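Local coordinates for protein phosphoribosylformylglycinamidine synthase 2 (Thermus thermophilus, PDB 3VIU) that belongs to the PurM-like (AIR synthase-related) family, its single chain carrying two N-terminal and two C-terminal domains of that family and binding adenosine-5'-diphosphate and magnesium, at residues P117-E131 against V154-R168. Residues are numbered along the deposited sequence; the frame is centred on the assembly and turned at random.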
ATOM      1  N   PRO A 117     -13.935   4.491  -5.598  1.00 17.74           N
ATOM      2  CA  PRO A 117     -12.772   3.623  -5.819  1.00 17.14           C
ATOM      3  C   PRO A 117     -12.492   3.402  -7.307  1.00 15.97           C
ATOM      4  O   PRO A 117     -13.359   2.937  -8.034  1.00 16.33           O
ATOM      5  CB  PRO A 117     -13.177   2.333  -5.119  1.00 16.35           C
ATOM      6  CG  PRO A 117     -14.001   2.834  -3.973  1.00 16.06           C
ATOM      7  CD  PRO A 117     -14.865   3.884  -4.629  1.00 17.16           C
ATOM      8  N   ILE A 118     -11.283   3.726  -7.755  1.00 14.45           N
ATOM      9  CA  ILE A 118     -10.948   3.548  -9.160  1.00 15.62           C
ATOM     10  C   ILE A 118      -9.861   2.516  -9.338  1.00 16.27           C
ATOM     11  O   ILE A 118      -9.586   2.081 -10.460  1.00 16.76           O
ATOM     12  CB  ILE A 118     -10.477   4.878  -9.835  1.00 15.23           C
ATOM     13  CG1 ILE A 118      -9.195   5.391  -9.166  1.00 15.04           C
ATOM     14  CG2 ILE A 118     -11.587   5.913  -9.765  1.00 14.37           C
ATOM     15  CD1 ILE A 118      -8.667   6.707  -9.743  1.00 12.34           C
ATOM     16  N   ALA A 119      -9.233   2.119  -8.237  1.00 15.95           N
ATOM     17  CA  ALA A 119      -8.180   1.128  -8.337  1.00 14.98           C
ATOM     18  C   ALA A 119      -7.746   0.505  -7.016  1.00 15.81           C
ATOM     19  O   ALA A 119      -7.850   1.119  -5.950  1.00 14.19           O
ATOM     20  CB  ALA A 119      -6.981   1.737  -9.033  1.00 13.55           C
ATOM     21  N   LEU A 120      -7.262  -0.731  -7.118  1.00 16.99           N
ATOM     22  CA  LEU A 120      -6.744  -1.493  -5.985  1.00 17.68           C
ATOM     23  C   LEU A 120      -5.346  -1.994  -6.339  1.00 17.61           C
ATOM     24  O   LEU A 120      -5.077  -2.335  -7.487  1.00 19.03           O
ATOM     25  CB  LEU A 120      -7.639  -2.699  -5.673  1.00 17.00           C
ATOM     26  CG  LEU A 120      -8.950  -2.415  -4.934  1.00 17.45           C
ATOM     27  CD1 LEU A 120      -9.862  -3.626  -5.006  1.00 16.99           C
ATOM     28  CD2 LEU A 120      -8.644  -2.042  -3.496  1.00 15.91           C
ATOM     29  N   LEU A 121      -4.454  -1.998  -5.358  1.00 18.54           N
ATOM     30  CA  LEU A 121      -3.102  -2.508  -5.552  1.00 19.81           C
ATOM     31  C   LEU A 121      -2.828  -3.411  -4.358  1.00 20.49           C
ATOM     32  O   LEU A 121      -3.147  -3.058  -3.224  1.00 20.81           O
ATOM     33  CB  LEU A 121      -2.063  -1.379  -5.607  1.00 19.89           C
ATOM     34  CG  LEU A 121      -2.086  -0.400  -6.788  1.00 21.95           C
ATOM     35  CD1 LEU A 121      -3.144   0.672  -6.545  1.00 18.21           C
ATOM     36  CD2 LEU A 121      -0.710   0.256  -6.950  1.00 18.54           C
ATOM     37  N   ASP A 122      -2.259  -4.583  -4.611  1.00 21.38           N
ATOM     38  CA  ASP A 122      -1.967  -5.517  -3.533  1.00 23.82           C
ATOM     39  C   ASP A 122      -0.468  -5.639  -3.261  1.00 22.25           C
ATOM     40  O   ASP A 122       0.345  -5.637  -4.182  1.00 23.77           O
ATOM     41  CB  ASP A 122      -2.554  -6.893  -3.860  1.00 27.87           C
ATOM     42  CG  ASP A 122      -2.112  -7.409  -5.214  1.00 35.17           C
ATOM     43  OD1 ASP A 122      -2.409  -6.742  -6.229  1.00 39.47           O
ATOM     44  OD2 ASP A 122      -1.469  -8.482  -5.272  1.00 38.00           O
ATOM     45  N   SER A 123      -0.111  -5.730  -1.987  1.00 19.81           N
ATOM     46  CA  SER A 123       1.280  -5.862  -1.590  1.00 17.51           C
ATOM     47  C   SER A 123       1.356  -7.175  -0.817  1.00 16.97           C
ATOM     48  O   SER A 123       0.884  -7.268   0.323  1.00 17.20           O
ATOM     49  CB  SER A 123       1.682  -4.677  -0.711  1.00 18.40           C
ATOM     50  OG  SER A 123       3.078  -4.441  -0.784  1.00 21.13           O
ATOM     51  N   LEU A 124       1.954  -8.187  -1.441  1.00 15.08           N
ATOM     52  CA  LEU A 124       2.032  -9.521  -0.847  1.00 12.98           C
ATOM     53  C   LEU A 124       3.427 -10.081  -0.538  1.00 12.77           C
ATOM     54  O   LEU A 124       4.378  -9.920  -1.305  1.00 11.21           O
ATOM     55  CB  LEU A 124       1.286 -10.507  -1.754  1.00 10.97           C
ATOM     56  CG  LEU A 124      -0.073 -10.040  -2.283  1.00 10.98           C
ATOM     57  CD1 LEU A 124      -0.665 -11.095  -3.200  1.00 11.88           C
ATOM     58  CD2 LEU A 124      -1.015  -9.766  -1.112  1.00 12.63           C
ATOM     59  N   ARG A 125       3.510 -10.771   0.595  1.00 13.47           N
ATOM     60  CA  ARG A 125       4.742 -11.388   1.068  1.00 13.96           C
ATOM     61  C   ARG A 125       4.446 -12.783   1.609  1.00 13.80           C
ATOM     62  O   ARG A 125       3.665 -12.935   2.539  1.00 15.00           O
ATOM     63  CB  ARG A 125       5.369 -10.533   2.176  1.00 12.38           C
ATOM     64  CG  ARG A 125       5.744  -9.121   1.733  1.00 10.78           C
ATOM     65  CD  ARG A 125       6.865  -9.153   0.699  1.00 11.02           C
ATOM     66  NE  ARG A 125       7.331  -7.814   0.364  1.00  7.90           N
ATOM     67  CZ  ARG A 125       6.798  -7.038  -0.572  1.00  7.08           C
ATOM     68  NH1 ARG A 125       7.307  -5.836  -0.777  1.00  5.64           N
ATOM     69  NH2 ARG A 125       5.777  -7.458  -1.316  1.00  4.28           N
ATOM     70  N   PHE A 126       5.075 -13.794   1.013  1.00 16.39           N
ATOM     71  CA  PHE A 126       4.919 -15.188   1.425  1.00 15.05           C
ATOM     72  C   PHE A 126       6.312 -15.820   1.487  1.00 15.55           C
ATOM     73  O   PHE A 126       7.291 -15.226   1.018  1.00 14.59           O
ATOM     74  CB  PHE A 126       4.080 -15.958   0.402  1.00 15.09           C
ATOM     75  CG  PHE A 126       2.721 -15.388   0.176  1.00 15.95           C
ATOM     76  CD1 PHE A 126       1.795 -15.336   1.207  1.00 16.72           C
ATOM     77  CD2 PHE A 126       2.355 -14.917  -1.081  1.00 15.78           C
ATOM     78  CE1 PHE A 126       0.510 -14.824   0.992  1.00 18.13           C
ATOM     79  CE2 PHE A 126       1.080 -14.402  -1.310  1.00 18.14           C
ATOM     80  CZ  PHE A 126       0.152 -14.356  -0.270  1.00 17.29           C
ATOM     81  N   GLY A 127       6.395 -17.024   2.053  1.00 13.94           N
ATOM     82  CA  GLY A 127       7.665 -17.718   2.139  1.00 14.01           C
ATOM     83  C   GLY A 127       8.101 -18.136   0.747  1.00 16.71           C
ATOM     84  O   GLY A 127       7.445 -17.755  -0.220  1.00 16.48           O
ATOM     85  N   PRO A 128       9.190 -18.918   0.604  1.00 17.93           N
ATOM     86  CA  PRO A 128       9.704 -19.380  -0.695  1.00 17.32           C
ATOM     87  C   PRO A 128       8.618 -20.071  -1.514  1.00 18.07           C
ATOM     88  O   PRO A 128       7.864 -20.884  -0.993  1.00 19.26           O
ATOM     89  CB  PRO A 128      10.835 -20.324  -0.301  1.00 17.34           C
ATOM     90  CG  PRO A 128      11.320 -19.738   0.973  1.00 18.30           C
ATOM     91  CD  PRO A 128      10.030 -19.430   1.697  1.00 19.06           C
ATOM     92  N   PRO A 129       8.546 -19.770  -2.821  1.00 20.31           N
ATOM     93  CA  PRO A 129       7.560 -20.316  -3.763  1.00 19.38           C
ATOM     94  C   PRO A 129       7.567 -21.814  -4.032  1.00 20.47           C
ATOM     95  O   PRO A 129       6.677 -22.310  -4.718  1.00 23.50           O
ATOM     96  CB  PRO A 129       7.828 -19.518  -5.028  1.00 17.84           C
ATOM     97  CG  PRO A 129       9.314 -19.405  -5.006  1.00 20.26           C
ATOM     98  CD  PRO A 129       9.603 -19.038  -3.549  1.00 20.68           C
ATOM     99  N   GLU A 130       8.556 -22.534  -3.515  1.00 21.14           N
ATOM    100  CA  GLU A 130       8.621 -23.980  -3.738  1.00 24.11           C
ATOM    101  C   GLU A 130       7.887 -24.727  -2.630  1.00 22.90           C
ATOM    102  O   GLU A 130       7.505 -25.882  -2.798  1.00 24.73           O
ATOM    103  CB  GLU A 130      10.075 -24.469  -3.778  1.00 27.65           C
ATOM    104  CG  GLU A 130      10.801 -24.367  -2.436  1.00 30.59           C
ATOM    105  CD  GLU A 130      11.518 -23.038  -2.253  1.00 34.89           C
ATOM    106  OE1 GLU A 130      10.987 -21.999  -2.706  1.00 36.03           O
ATOM    107  OE2 GLU A 130      12.611 -23.031  -1.644  1.00 36.88           O
ATOM    108  N   GLU A 131       7.702 -24.058  -1.499  1.00 22.08           N
ATOM    109  CA  GLU A 131       7.023 -24.635  -0.344  1.00 20.23           C
ATOM    110  C   GLU A 131       5.511 -24.668  -0.495  1.00 20.79           C
ATOM    111  O   GLU A 131       4.890 -23.682  -0.895  1.00 21.45           O
ATOM    112  CB  GLU A 131       7.411 -23.857   0.902  1.00 17.86           C
ATOM    113  CG  GLU A 131       8.860 -24.038   1.234  1.00 20.05           C
ATOM    114  CD  GLU A 131       9.361 -23.043   2.244  1.00 21.53           C
ATOM    115  OE1 GLU A 131       8.562 -22.634   3.111  1.00 22.97           O
ATOM    116  OE2 GLU A 131      10.559 -22.681   2.178  1.00 21.36           O
ATOM    117  N   VAL A 154     -14.223  -2.922  -9.058  1.00 14.68           N
ATOM    118  CA  VAL A 154     -13.009  -2.133  -8.921  1.00 14.67           C
ATOM    119  C   VAL A 154     -11.833  -3.016  -9.306  1.00 15.67           C
ATOM    120  O   VAL A 154     -11.598  -4.055  -8.691  1.00 17.71           O
ATOM    121  CB  VAL A 154     -12.822  -1.627  -7.483  1.00 13.48           C
ATOM    122  CG1 VAL A 154     -11.535  -0.828  -7.377  1.00 11.72           C
ATOM    123  CG2 VAL A 154     -14.014  -0.762  -7.084  1.00 15.40           C
ATOM    124  N   PRO A 155     -11.078  -2.617 -10.336  1.00 15.98           N
ATOM    125  CA  PRO A 155      -9.935  -3.408 -10.780  1.00 16.18           C
ATOM    126  C   PRO A 155      -8.725  -3.294  -9.882  1.00 19.08           C
ATOM    127  O   PRO A 155      -8.504  -2.272  -9.230  1.00 21.19           O
ATOM    128  CB  PRO A 155      -9.639  -2.834 -12.153  1.00 15.22           C
ATOM    129  CG  PRO A 155      -9.893  -1.373 -11.928  1.00 14.77           C
ATOM    130  CD  PRO A 155     -11.203  -1.387 -11.142  1.00 16.18           C
ATOM    131  N   THR A 156      -7.951  -4.367  -9.851  1.00 19.91           N
ATOM    132  CA  THR A 156      -6.709  -4.382  -9.112  1.00 22.39           C
ATOM    133  C   THR A 156      -5.737  -4.121 -10.255  1.00 22.75           C
ATOM    134  O   THR A 156      -5.515  -4.984 -11.098  1.00 23.13           O
ATOM    135  CB  THR A 156      -6.479  -5.749  -8.467  1.00 21.17           C
ATOM    136  OG1 THR A 156      -7.401  -5.902  -7.384  1.00 21.49           O
ATOM    137  CG2 THR A 156      -5.064  -5.867  -7.933  1.00 24.91           C
ATOM    138  N   VAL A 157      -5.190  -2.911 -10.294  1.00 23.93           N
ATOM    139  CA  VAL A 157      -4.298  -2.496 -11.375  1.00 24.89           C
ATOM    140  C   VAL A 157      -2.817  -2.825 -11.241  1.00 25.65           C
ATOM    141  O   VAL A 157      -2.031  -2.563 -12.156  1.00 25.22           O
ATOM    142  CB  VAL A 157      -4.415  -0.985 -11.599  1.00 24.92           C
ATOM    143  CG1 VAL A 157      -5.850  -0.629 -11.960  1.00 25.38           C
ATOM    144  CG2 VAL A 157      -3.966  -0.244 -10.345  1.00 22.15           C
ATOM    145  N   GLY A 158      -2.426  -3.387 -10.108  1.00 25.25           N
ATOM    146  CA  GLY A 158      -1.028  -3.709  -9.920  1.00 26.96           C
ATOM    147  C   GLY A 158      -0.728  -3.971  -8.465  1.00 27.95           C
ATOM    148  O   GLY A 158      -1.645  -4.144  -7.655  1.00 28.62           O
ATOM    149  N   GLY A 159       0.554  -3.996  -8.125  1.00 27.16           N
ATOM    150  CA  GLY A 159       0.934  -4.250  -6.753  1.00 27.93           C
ATOM    151  C   GLY A 159       2.358  -4.741  -6.654  1.00 28.50           C
ATOM    152  O   GLY A 159       3.166  -4.480  -7.540  1.00 29.69           O
ATOM    153  N   ASP A 160       2.656  -5.482  -5.593  1.00 28.73           N
ATOM    154  CA  ASP A 160       4.005  -5.980  -5.354  1.00 27.21           C
ATOM    155  C   ASP A 160       3.972  -7.346  -4.679  1.00 26.00           C
ATOM    156  O   ASP A 160       3.417  -7.494  -3.596  1.00 25.94           O
ATOM    157  CB  ASP A 160       4.742  -4.964  -4.480  1.00 29.13           C
ATOM    158  CG  ASP A 160       6.169  -5.350  -4.203  1.00 30.86           C
ATOM    159  OD1 ASP A 160       6.900  -5.696  -5.151  1.00 33.96           O
ATOM    160  OD2 ASP A 160       6.565  -5.287  -3.026  1.00 33.40           O
ATOM    161  N   LEU A 161       4.569  -8.339  -5.334  1.00 24.81           N
ATOM    162  CA  LEU A 161       4.619  -9.711  -4.824  1.00 22.25           C
ATOM    163  C   LEU A 161       6.061 -10.169  -4.640  1.00 20.90           C
ATOM    164  O   LEU A 161       6.884 -10.021  -5.542  1.00 21.92           O
ATOM    165  CB  LEU A 161       3.908 -10.658  -5.796  1.00 20.10           C
ATOM    166  CG  LEU A 161       4.114 -12.163  -5.569  1.00 21.52           C
ATOM    167  CD1 LEU A 161       3.509 -12.607  -4.229  1.00 17.14           C
ATOM    168  CD2 LEU A 161       3.488 -12.922  -6.729  1.00 19.71           C
ATOM    169  N   TYR A 162       6.366 -10.717  -3.470  1.00 18.86           N
ATOM    170  CA  TYR A 162       7.712 -11.190  -3.193  1.00 18.70           C
ATOM    171  C   TYR A 162       7.711 -12.414  -2.288  1.00 20.00           C
ATOM    172  O   TYR A 162       6.938 -12.493  -1.327  1.00 19.95           O
ATOM    173  CB  TYR A 162       8.553 -10.081  -2.564  1.00 19.11           C
ATOM    174  CG  TYR A 162      10.032 -10.338  -2.725  1.00 20.72           C
ATOM    175  CD1 TYR A 162      10.732 -11.127  -1.812  1.00 20.86           C
ATOM    176  CD2 TYR A 162      10.707  -9.890  -3.860  1.00 21.98           C
ATOM    177  CE1 TYR A 162      12.064 -11.476  -2.032  1.00 21.42           C
ATOM    178  CE2 TYR A 162      12.033 -10.232  -4.093  1.00 23.67           C
ATOM    179  CZ  TYR A 162      12.706 -11.031  -3.180  1.00 23.95           C
ATOM    180  OH  TYR A 162      14.000 -11.423  -3.451  1.00 24.37           O
ATOM    181  N   PHE A 163       8.564 -13.383  -2.608  1.00 19.63           N
ATOM    182  CA  PHE A 163       8.651 -14.595  -1.809  1.00 20.01           C
ATOM    183  C   PHE A 163       9.939 -14.541  -0.997  1.00 20.97           C
ATOM    184  O   PHE A 163      11.008 -14.246  -1.539  1.00 20.32           O
ATOM    185  CB  PHE A 163       8.631 -15.836  -2.704  1.00 20.14           C
ATOM    186  CG  PHE A 163       7.384 -15.970  -3.533  1.00 19.53           C
ATOM    187  CD1 PHE A 163       7.283 -15.342  -4.770  1.00 19.88           C
ATOM    188  CD2 PHE A 163       6.311 -16.736  -3.081  1.00 19.81           C
ATOM    189  CE1 PHE A 163       6.131 -15.478  -5.551  1.00 21.26           C
ATOM    190  CE2 PHE A 163       5.152 -16.880  -3.850  1.00 19.86           C
ATOM    191  CZ  PHE A 163       5.061 -16.251  -5.091  1.00 20.55           C
ATOM    192  N   HIS A 164       9.841 -14.827   0.301  1.00 19.55           N
ATOM    193  CA  HIS A 164      11.013 -14.753   1.160  1.00 18.53           C
ATOM    194  C   HIS A 164      10.914 -15.599   2.432  1.00 18.56           C
ATOM    195  O   HIS A 164       9.842 -15.767   3.021  1.00 18.69           O
ATOM    196  CB  HIS A 164      11.272 -13.275   1.509  1.00 17.90           C
ATOM    197  CG  HIS A 164      12.578 -13.016   2.195  1.00 19.64           C
ATOM    198  ND1 HIS A 164      12.793 -13.299   3.529  1.00 21.19           N
ATOM    199  CD2 HIS A 164      13.728 -12.461   1.740  1.00 20.20           C
ATOM    200  CE1 HIS A 164      14.015 -12.925   3.866  1.00 20.83           C
ATOM    201  NE2 HIS A 164      14.603 -12.412   2.798  1.00 21.22           N
ATOM    202  N   GLU A 165      12.069 -16.115   2.830  1.00 18.71           N
ATOM    203  CA  GLU A 165      12.253 -16.955   4.006  1.00 19.66           C
ATOM    204  C   GLU A 165      11.671 -16.350   5.280  1.00 18.49           C
ATOM    205  O   GLU A 165      11.044 -17.050   6.075  1.00 16.85           O
ATOM    206  CB  GLU A 165      13.762 -17.230   4.167  1.00 21.81           C
ATOM    207  CG  GLU A 165      14.261 -17.596   5.558  1.00 23.31           C
ATOM    208  CD  GLU A 165      14.518 -16.391   6.452  1.00 24.22           C
ATOM    209  OE1 GLU A 165      15.208 -15.445   6.015  1.00 21.16           O
ATOM    210  OE2 GLU A 165      14.040 -16.401   7.611  1.00 26.54           O
ATOM    211  N   GLY A 166      11.869 -15.048   5.461  1.00 16.22           N
ATOM    212  CA  GLY A 166      11.376 -14.388   6.657  1.00 15.84           C
ATOM    213  C   GLY A 166       9.865 -14.281   6.805  1.00 17.24           C
ATOM    214  O   GLY A 166       9.370 -13.846   7.847  1.00 18.98           O
ATOM    215  N   TYR A 167       9.124 -14.685   5.781  1.00 15.90           N
ATOM    216  CA  TYR A 167       7.675 -14.590   5.823  1.00 14.79           C
ATOM    217  C   TYR A 167       7.004 -15.947   5.949  1.00 15.78           C
ATOM    218  O   TYR A 167       5.775 -16.037   5.926  1.00 16.99           O
ATOM    219  CB  TYR A 167       7.157 -13.888   4.560  1.00 12.88           C
ATOM    220  CG  TYR A 167       7.634 -12.458   4.375  1.00 11.73           C
ATOM    221  CD1 TYR A 167       7.229 -11.440   5.240  1.00  8.28           C
ATOM    222  CD2 TYR A 167       8.461 -12.117   3.301  1.00 11.66           C
ATOM    223  CE1 TYR A 167       7.632 -10.112   5.033  1.00 11.70           C
ATOM    224  CE2 TYR A 167       8.868 -10.798   3.087  1.00 12.15           C
ATOM    225  CZ  TYR A 167       8.453  -9.801   3.949  1.00 11.74           C
ATOM    226  OH  TYR A 167       8.850  -8.505   3.708  1.00 10.14           O
ATOM    227  N   ARG A 168       7.804 -16.999   6.077  1.00 16.62           N
ATOM    228  CA  ARG A 168       7.265 -18.352   6.201  1.00 19.02           C
ATOM    229  C   ARG A 168       6.165 -18.433   7.270  1.00 19.04           C
ATOM    230  O   ARG A 168       5.067 -18.903   6.988  1.00 18.45           O
ATOM    231  CB  ARG A 168       8.385 -19.345   6.540  1.00 18.12           C
ATOM    232  CG  ARG A 168       7.988 -20.817   6.423  1.00 21.03           C
ATOM    233  CD  ARG A 168       8.974 -21.727   7.159  1.00 23.89           C
ATOM    234  NE  ARG A 168      10.367 -21.345   6.920  1.00 27.50           N
ATOM    235  CZ  ARG A 168      10.978 -21.451   5.746  1.00 26.31           C
ATOM    236  NH1 ARG A 168      12.239 -21.075   5.610  1.00 25.53           N
ATOM    237  NH2 ARG A 168      10.323 -21.943   4.709  1.00 27.85           N
TER
HETATM  238  O   HOH W   1       4.299 -17.855   3.914  1.00 33.18           O
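Leu124 and Arg125 run beside Leu161 and Tyr162 in a parallel strand pair, the two strands of a beta-alpha-beta unit connected through helix 132-152, in an N-terminal PurM-like domain. The strand axes diverge by only 9°, and 156-163 is an edge strand of the sheet within the chain. Leu124 N binds Asp160 O at 2.7 Å, and Tyr162 N binds Leu124 O at 3.0 Å. Arg125 lies on the face it shares with Asp160 and Tyr162. Its CB sits 3.4 Å from the centroid of the Tyr167 ring, almost exactly on the ring normal, a CH-pi contact. CG stands over the ring toward its hydroxyl end, and CD passes beyond the rim beside CE2, also meeting Tyr162 CB. The bend at chi2 (-66°) folds the chain back over its own strand, and NE passes between the Tyr167 hydroxyl and Tyr162 CB. At the tip the guanidinium forms a salt bridge with Asp160 OD2, the planes 85° apart; NH1's place is doubtful and the NH2 bond weak. NH2 also donates to Leu124 O at 2.8 Å; the oxygen lies in the guanidinium plane, while NH2 stands above the carbonyl plane, on the opposite face from Tyr162 N. Tyr167 is held at its far end by Thr538. On the face toward helix 132-152, Leu161 CD1 touches Leu124 CB and Phe126 CD2. Past the end of strand 117-126, Pro129 CB lies over the Phe163 ring, 3.8 Å from its centroid, while Gly127 O meets the ring edge 3.2 Å from CD2. One water accepts from Gly127 N at 2.9 Å and donates to Tyr167 O at 3.1 Å.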